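Local coordinates for lipoxygenase (Cyanothece sp., PDB 5EK8), which probably adds molecular oxygen to polyunsaturated fatty acids, with a non-heme iron at its active site, as a 9R-lipoxygenase, at residues 381-393 against 555-567. Residues are numbered along the deposited sequence; the frame is centred on the assembly and turned at random.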
ATOM      1  N   ASN A 381      -6.688   6.593  22.276  1.00 56.07           N
ATOM      2  CA  ASN A 381      -5.310   7.070  22.233  1.00 55.63           C
ATOM      3  C   ASN A 381      -5.046   8.002  21.044  1.00 54.96           C
ATOM      4  O   ASN A 381      -5.253   7.627  19.890  1.00 54.57           O
ATOM      5  CB  ASN A 381      -4.345   5.885  22.199  1.00 52.92           C
ATOM      6  CG  ASN A 381      -2.941   6.267  22.618  1.00 54.17           C
ATOM      7  OD1 ASN A 381      -2.331   7.170  22.043  1.00 53.12           O
ATOM      8  ND2 ASN A 381      -2.423   5.588  23.637  1.00 55.90           N
ATOM      9  N   PRO A 382      -4.584   9.228  21.334  1.00 54.89           N
ATOM     10  CA  PRO A 382      -4.281  10.287  20.364  1.00 55.87           C
ATOM     11  C   PRO A 382      -3.462   9.819  19.165  1.00 58.43           C
ATOM     12  O   PRO A 382      -3.584  10.406  18.091  1.00 66.13           O
ATOM     13  CB  PRO A 382      -3.478  11.310  21.185  1.00 57.51           C
ATOM     14  CG  PRO A 382      -3.421  10.775  22.590  1.00 60.67           C
ATOM     15  CD  PRO A 382      -4.463   9.717  22.715  1.00 57.92           C
ATOM     16  N   ILE A 383      -2.648   8.783  19.344  1.00 52.06           N
ATOM     17  CA  ILE A 383      -1.837   8.245  18.254  1.00 51.09           C
ATOM     18  C   ILE A 383      -2.724   7.803  17.081  1.00 50.68           C
ATOM     19  O   ILE A 383      -2.310   7.858  15.917  1.00 50.59           O
ATOM     20  CB  ILE A 383      -0.960   7.076  18.743  1.00 50.47           C
ATOM     21  CG1 ILE A 383       0.115   7.603  19.692  1.00 48.65           C
ATOM     22  CG2 ILE A 383      -0.287   6.367  17.581  1.00 51.46           C
ATOM     23  CD1 ILE A 383       1.053   8.594  19.041  1.00 46.26           C
ATOM     24  N   ARG A 384      -3.951   7.394  17.393  1.00 49.42           N
ATOM     25  CA  ARG A 384      -4.958   7.129  16.368  1.00 55.46           C
ATOM     26  C   ARG A 384      -5.079   8.299  15.394  1.00 59.88           C
ATOM     27  O   ARG A 384      -4.915   8.141  14.180  1.00 59.14           O
ATOM     28  CB  ARG A 384      -6.317   6.863  17.009  1.00 57.14           C
ATOM     29  CG  ARG A 384      -7.470   6.924  16.021  1.00 59.89           C
ATOM     30  CD  ARG A 384      -8.715   7.493  16.674  1.00 62.15           C
ATOM     31  NE  ARG A 384      -9.930   7.014  16.026  1.00 61.35           N
ATOM     32  CZ  ARG A 384     -11.140   7.097  16.563  1.00 63.55           C
ATOM     33  NH1 ARG A 384     -12.191   6.626  15.906  1.00 66.43           N
ATOM     34  NH2 ARG A 384     -11.297   7.645  17.761  1.00 63.70           N
ATOM     35  N   LEU A 385      -5.339   9.477  15.956  1.00 60.58           N
ATOM     36  CA  LEU A 385      -5.478  10.713  15.194  1.00 56.79           C
ATOM     37  C   LEU A 385      -4.267  10.976  14.312  1.00 55.70           C
ATOM     38  O   LEU A 385      -4.354  11.685  13.308  1.00 61.04           O
ATOM     39  CB  LEU A 385      -5.694  11.896  16.143  1.00 55.33           C
ATOM     40  CG  LEU A 385      -7.132  12.362  16.390  1.00 53.86           C
ATOM     41  CD1 LEU A 385      -8.068  11.192  16.624  1.00 52.78           C
ATOM     42  CD2 LEU A 385      -7.175  13.316  17.570  1.00 56.04           C
ATOM     43  N   MET A 386      -3.138  10.393  14.690  1.00 52.71           N
ATOM     44  CA  MET A 386      -1.898  10.599  13.968  1.00 50.42           C
ATOM     45  C   MET A 386      -1.685   9.552  12.879  1.00 55.93           C
ATOM     46  O   MET A 386      -1.128   9.856  11.822  1.00 61.33           O
ATOM     47  CB  MET A 386      -0.731  10.594  14.945  1.00 47.44           C
ATOM     48  CG  MET A 386       0.628  10.450  14.306  1.00 48.32           C
ATOM     49  SD  MET A 386       1.921  10.535  15.548  1.00 79.22           S
ATOM     50  CE  MET A 386       3.356  10.308  14.518  1.00 44.66           C
ATOM     51  N   LEU A 387      -2.161   8.330  13.120  1.00 53.59           N
ATOM     52  CA  LEU A 387      -1.866   7.214  12.220  1.00 54.02           C
ATOM     53  C   LEU A 387      -2.970   6.892  11.207  1.00 58.45           C
ATOM     54  O   LEU A 387      -2.675   6.604  10.046  1.00 60.77           O
ATOM     55  CB  LEU A 387      -1.549   5.958  13.031  1.00 55.16           C
ATOM     56  CG  LEU A 387      -0.139   5.890  13.618  1.00 54.03           C
ATOM     57  CD1 LEU A 387       0.068   4.582  14.366  1.00 50.35           C
ATOM     58  CD2 LEU A 387       0.893   6.054  12.515  1.00 52.31           C
ATOM     59  N   THR A 388      -4.228   6.938  11.640  1.00 57.08           N
ATOM     60  CA  THR A 388      -5.352   6.564  10.777  1.00 57.36           C
ATOM     61  C   THR A 388      -5.413   7.239   9.387  1.00 56.11           C
ATOM     62  O   THR A 388      -5.684   6.552   8.399  1.00 51.86           O
ATOM     63  CB  THR A 388      -6.701   6.815  11.486  1.00 59.12           C
ATOM     64  OG1 THR A 388      -6.627   8.020  12.254  1.00 63.65           O
ATOM     65  CG2 THR A 388      -7.033   5.664  12.415  1.00 61.51           C
ATOM     66  N   PRO A 389      -5.167   8.568   9.290  1.00 58.97           N
ATOM     67  CA  PRO A 389      -5.292   9.169   7.950  1.00 53.04           C
ATOM     68  C   PRO A 389      -4.283   8.641   6.929  1.00 55.41           C
ATOM     69  O   PRO A 389      -4.518   8.747   5.727  1.00 62.90           O
ATOM     70  CB  PRO A 389      -5.051  10.660   8.210  1.00 52.10           C
ATOM     71  CG  PRO A 389      -4.282  10.709   9.471  1.00 55.75           C
ATOM     72  CD  PRO A 389      -4.820   9.586  10.299  1.00 58.38           C
ATOM     73  N   HIS A 390      -3.179   8.077   7.401  1.00 53.85           N
ATOM     74  CA  HIS A 390      -2.164   7.537   6.507  1.00 50.82           C
ATOM     75  C   HIS A 390      -2.385   6.052   6.229  1.00 46.50           C
ATOM     76  O   HIS A 390      -1.903   5.522   5.230  1.00 47.75           O
ATOM     77  CB  HIS A 390      -0.771   7.758   7.098  1.00 52.20           C
ATOM     78  CG  HIS A 390      -0.509   9.173   7.500  1.00 55.68           C
ATOM     79  ND1 HIS A 390      -0.399  10.201   6.585  1.00 55.70           N
ATOM     80  CD2 HIS A 390      -0.341   9.740   8.719  1.00 58.14           C
ATOM     81  CE1 HIS A 390      -0.173  11.333   7.223  1.00 59.04           C
ATOM     82  NE2 HIS A 390      -0.132  11.082   8.520  1.00 59.86           N
ATOM     83  N   LEU A 391      -3.117   5.386   7.114  1.00 42.72           N
ATOM     84  CA  LEU A 391      -3.347   3.951   6.985  1.00 42.34           C
ATOM     85  C   LEU A 391      -4.736   3.633   6.451  1.00 45.92           C
ATOM     86  O   LEU A 391      -5.043   2.481   6.153  1.00 46.91           O
ATOM     87  CB  LEU A 391      -3.136   3.256   8.333  1.00 40.98           C
ATOM     88  CG  LEU A 391      -1.679   3.106   8.774  1.00 42.34           C
ATOM     89  CD1 LEU A 391      -1.593   2.699  10.232  1.00 46.15           C
ATOM     90  CD2 LEU A 391      -0.960   2.093   7.900  1.00 40.73           C
ATOM     91  N   LYS A 392      -5.572   4.657   6.316  1.00 49.15           N
ATOM     92  CA  LYS A 392      -6.925   4.437   5.827  1.00 47.88           C
ATOM     93  C   LYS A 392      -6.929   4.029   4.355  1.00 47.46           C
ATOM     94  O   LYS A 392      -5.990   4.328   3.616  1.00 46.93           O
ATOM     95  CB  LYS A 392      -7.794   5.682   6.039  1.00 47.45           C
ATOM     96  CG  LYS A 392      -7.257   6.976   5.448  1.00 48.47           C
ATOM     97  CD  LYS A 392      -8.390   7.765   4.785  1.00 48.30           C
ATOM     98  CE  LYS A 392      -8.161   9.278   4.810  1.00 49.32           C
ATOM     99  NZ  LYS A 392      -6.956   9.736   4.067  1.00 51.31           N
ATOM    100  N   SER A 393      -7.968   3.292   3.967  1.00 48.72           N
ATOM    101  CA  SER A 393      -8.266   2.946   2.574  1.00 49.88           C
ATOM    102  C   SER A 393      -7.317   1.937   1.912  1.00 53.45           C
ATOM    103  O   SER A 393      -7.607   1.462   0.815  1.00 55.23           O
ATOM    104  CB  SER A 393      -8.317   4.221   1.719  1.00 51.94           C
ATOM    105  OG  SER A 393      -9.382   5.066   2.126  1.00 54.21           O
ATOM    106  N   LEU A 555       7.624   3.618  19.879  1.00 53.66           N
ATOM    107  CA  LEU A 555       6.390   4.054  19.242  1.00 54.54           C
ATOM    108  C   LEU A 555       6.640   5.190  18.254  1.00 58.96           C
ATOM    109  O   LEU A 555       6.116   5.172  17.144  1.00 60.59           O
ATOM    110  CB  LEU A 555       5.368   4.483  20.294  1.00 54.41           C
ATOM    111  CG  LEU A 555       3.964   4.739  19.745  1.00 53.86           C
ATOM    112  CD1 LEU A 555       3.462   3.507  18.996  1.00 49.80           C
ATOM    113  CD2 LEU A 555       3.011   5.121  20.867  1.00 54.23           C
ATOM    114  N   LYS A 556       7.445   6.168  18.659  1.00 58.52           N
ATOM    115  CA  LYS A 556       7.809   7.282  17.788  1.00 53.90           C
ATOM    116  C   LYS A 556       8.461   6.783  16.502  1.00 55.07           C
ATOM    117  O   LYS A 556       8.159   7.273  15.410  1.00 60.38           O
ATOM    118  CB  LYS A 556       8.748   8.248  18.516  1.00 49.25           C
ATOM    119  CG  LYS A 556       8.110   8.969  19.689  1.00 47.12           C
ATOM    120  CD  LYS A 556       9.146   9.339  20.733  0.36 51.73           C
ATOM    121  CE  LYS A 556       9.816  10.659  20.419  1.00 55.08           C
ATOM    122  NZ  LYS A 556       8.964  11.811  20.804  1.00 56.13           N
ATOM    123  N   GLN A 557       9.347   5.800  16.632  1.00 55.43           N
ATOM    124  CA  GLN A 557      10.033   5.253  15.464  1.00 53.66           C
ATOM    125  C   GLN A 557       9.068   4.510  14.544  1.00 51.90           C
ATOM    126  O   GLN A 557       9.128   4.655  13.321  1.00 50.96           O
ATOM    127  CB  GLN A 557      11.177   4.325  15.890  1.00 46.76           C
ATOM    128  CG  GLN A 557      11.775   3.492  14.754  1.00 45.69           C
ATOM    129  CD  GLN A 557      12.297   4.335  13.590  1.00 48.46           C
ATOM    130  OE1 GLN A 557      12.593   5.520  13.743  1.00 54.47           O
ATOM    131  NE2 GLN A 557      12.412   3.716  12.419  1.00 43.88           N
ATOM    132  N   CYS A 558       8.180   3.719  15.136  1.00 47.49           N
ATOM    133  CA  CYS A 558       7.187   2.985  14.361  1.00 44.45           C
ATOM    134  C   CYS A 558       6.291   3.963  13.596  1.00 45.04           C
ATOM    135  O   CYS A 558       5.971   3.756  12.421  1.00 42.44           O
ATOM    136  CB  CYS A 558       6.354   2.086  15.278  1.00 42.19           C
ATOM    137  SG  CYS A 558       5.196   0.986  14.425  1.00 52.11           S
ATOM    138  N   CYS A 559       5.908   5.039  14.271  1.00 44.88           N
ATOM    139  CA  CYS A 559       5.088   6.082  13.670  1.00 45.79           C
ATOM    140  C   CYS A 559       5.797   6.746  12.491  1.00 47.02           C
ATOM    141  O   CYS A 559       5.202   6.930  11.421  1.00 47.80           O
ATOM    142  CB  CYS A 559       4.713   7.119  14.723  1.00 43.76           C
ATOM    143  SG  CYS A 559       3.496   6.529  15.938  1.00 51.31           S
ATOM    144  N   ARG A 560       7.068   7.093  12.692  1.00 43.92           N
ATOM    145  CA  ARG A 560       7.909   7.621  11.616  1.00 45.80           C
ATOM    146  C   ARG A 560       7.940   6.682  10.413  1.00 48.56           C
ATOM    147  O   ARG A 560       7.790   7.109   9.268  1.00 49.27           O
ATOM    148  CB  ARG A 560       9.339   7.855  12.105  1.00 48.75           C
ATOM    149  CG  ARG A 560       9.560   9.156  12.848  1.00 50.18           C
ATOM    150  CD  ARG A 560      11.049   9.399  13.065  1.00 55.16           C
ATOM    151  NE  ARG A 560      11.670   8.396  13.929  1.00 60.92           N
ATOM    152  CZ  ARG A 560      11.817   8.526  15.246  1.00 63.37           C
ATOM    153  NH1 ARG A 560      11.382   9.616  15.862  1.00 67.43           N
ATOM    154  NH2 ARG A 560      12.400   7.565  15.949  1.00 59.99           N
ATOM    155  N   HIS A 561       8.146   5.399  10.689  1.00 47.60           N
ATOM    156  CA  HIS A 561       8.205   4.373   9.653  1.00 45.27           C
ATOM    157  C   HIS A 561       6.914   4.324   8.825  1.00 46.77           C
ATOM    158  O   HIS A 561       6.930   4.468   7.589  1.00 44.50           O
ATOM    159  CB  HIS A 561       8.476   3.013  10.305  1.00 35.12           C
ATOM    160  CG  HIS A 561       8.837   1.932   9.337  1.00 33.29           C
ATOM    161  ND1 HIS A 561      10.054   1.885   8.690  1.00 33.25           N
ATOM    162  CD2 HIS A 561       8.144   0.852   8.908  1.00 34.43           C
ATOM    163  CE1 HIS A 561      10.092   0.826   7.903  1.00 32.93           C
ATOM    164  NE2 HIS A 561       8.945   0.178   8.019  1.00 32.80           N
ATOM    165  N   ILE A 562       5.802   4.129   9.530  1.00 45.77           N
ATOM    166  CA  ILE A 562       4.477   4.075   8.925  1.00 43.70           C
ATOM    167  C   ILE A 562       4.203   5.298   8.060  1.00 47.34           C
ATOM    168  O   ILE A 562       3.893   5.173   6.871  1.00 46.22           O
ATOM    169  CB  ILE A 562       3.376   3.966  10.000  1.00 42.38           C
ATOM    170  CG1 ILE A 562       3.491   2.636  10.748  1.00 42.30           C
ATOM    171  CG2 ILE A 562       1.992   4.115   9.372  1.00 42.39           C
ATOM    172  CD1 ILE A 562       2.619   2.559  11.992  1.00 40.32           C
ATOM    173  N   ILE A 563       4.336   6.479   8.660  1.00 47.60           N
ATOM    174  CA  ILE A 563       4.061   7.720   7.949  1.00 45.26           C
ATOM    175  C   ILE A 563       4.956   7.853   6.727  1.00 46.33           C
ATOM    176  O   ILE A 563       4.495   8.243   5.655  1.00 51.00           O
ATOM    177  CB  ILE A 563       4.245   8.952   8.855  1.00 43.02           C
ATOM    178  CG1 ILE A 563       3.195   8.952   9.966  1.00 40.09           C
ATOM    179  CG2 ILE A 563       4.127  10.230   8.043  1.00 38.98           C
ATOM    180  CD1 ILE A 563       3.349  10.086  10.950  1.00 36.27           C
ATOM    181  N   PHE A 564       6.230   7.502   6.879  1.00 44.00           N
ATOM    182  CA  PHE A 564       7.171   7.621   5.771  1.00 42.26           C
ATOM    183  C   PHE A 564       6.751   6.776   4.589  1.00 43.20           C
ATOM    184  O   PHE A 564       6.745   7.250   3.453  1.00 44.43           O
ATOM    185  CB  PHE A 564       8.586   7.225   6.187  1.00 40.33           C
ATOM    186  CG  PHE A 564       9.601   7.379   5.085  1.00 42.89           C
ATOM    187  CD1 PHE A 564       9.917   6.315   4.248  1.00 46.91           C
ATOM    188  CD2 PHE A 564      10.231   8.596   4.878  1.00 40.07           C
ATOM    189  CE1 PHE A 564      10.849   6.462   3.233  1.00 47.81           C
ATOM    190  CE2 PHE A 564      11.168   8.749   3.867  1.00 43.53           C
ATOM    191  CZ  PHE A 564      11.474   7.681   3.041  1.00 46.75           C
ATOM    192  N   HIS A 565       6.396   5.523   4.847  1.00 43.29           N
ATOM    193  CA  HIS A 565       6.092   4.641   3.729  1.00 44.78           C
ATOM    194  C   HIS A 565       4.691   4.829   3.155  1.00 46.96           C
ATOM    195  O   HIS A 565       4.463   4.540   1.983  1.00 47.02           O
ATOM    196  CB  HIS A 565       6.318   3.192   4.141  1.00 39.58           C
ATOM    197  CG  HIS A 565       7.766   2.853   4.294  1.00 40.12           C
ATOM    198  ND1 HIS A 565       8.464   3.086   5.461  1.00 42.01           N
ATOM    199  CD2 HIS A 565       8.664   2.357   3.411  1.00 39.31           C
ATOM    200  CE1 HIS A 565       9.722   2.720   5.297  1.00 41.44           C
ATOM    201  NE2 HIS A 565       9.871   2.275   4.063  1.00 41.07           N
ATOM    202  N   THR A 566       3.761   5.325   3.962  1.00 47.10           N
ATOM    203  CA  THR A 566       2.404   5.541   3.475  1.00 45.95           C
ATOM    204  C   THR A 566       2.278   6.851   2.701  1.00 49.33           C
ATOM    205  O   THR A 566       1.339   7.029   1.924  1.00 52.79           O
ATOM    206  CB  THR A 566       1.384   5.549   4.624  1.00 41.91           C
ATOM    207  OG1 THR A 566       1.829   6.447   5.649  1.00 44.93           O
ATOM    208  CG2 THR A 566       1.217   4.149   5.190  1.00 32.32           C
ATOM    209  N   THR A 567       3.212   7.771   2.923  1.00 48.26           N
ATOM    210  CA  THR A 567       3.188   9.054   2.225  1.00 46.28           C
ATOM    211  C   THR A 567       4.255   9.145   1.131  1.00 41.28           C
ATOM    212  O   THR A 567       4.007   8.753  -0.005  1.00 44.12           O
ATOM    213  CB  THR A 567       3.373  10.229   3.199  1.00 46.23           C
ATOM    214  OG1 THR A 567       4.637  10.109   3.859  1.00 51.89           O
ATOM    215  CG2 THR A 567       2.259  10.241   4.231  1.00 42.08           C
TER
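Leu555 meets Ile383 tip to tip, its CD2 lying 4.0 Å from Ile383 CG1, and this pair of branched side chains closes the first end of the contact between 555-567 and 381-393. The two helix segments run nearly parallel, their axes inclined at 27° and 9.6 Å apart at closest approach. One turn on from Leu555, Cys559 stands opposite Leu387; its short side chain leaves room for the long Met386 to lay its methyl CE against Cys559 CB at 3.5 Å. Met386 gets there as a straight rod, CG anti to the backbone N (chi1 165°) and the chain extended beyond, so that CE also reaches CD1 of Ile563, the two side chains crossing at about a right angle. Ile562 fills the middle: its CG2 lies 3.9 Å from both Leu387 CD2 and Leu391 CG, a branched residue set between two leucines one turn apart. Ile563 uses both branches on His390, CG1 touching CD2 of the imidazole while CG2 lies over one face. Thr566 stands where the backbones come closest, CA to CA 5.8 Å from His390. Its OG1 lies 3.3 Å from His390 CB. The same hydroxyl donates a hydrogen bond of 2.7 Å to Ile562 O, which satisfies it within its own helix. Replacing Thr566 by an alanine is likely to open a gap beside His390 CB and Leu391 CD2 and to leave Ile562 O with its backbone donor alone. Thr567 sets CG2 3.6 Å from His390 ND1, obliquely to the ring, whose ND1 is hydrogen-bonded to Thr664 O near the C-terminus. The contact is wholly buried in the helical lipoxygenase domain: helix 451-473 covers Met386 and Ile383, helix 337-377 packs on Leu391 and Ile562, and helix 549-574 continues past Thr566 to the iron ligand His570.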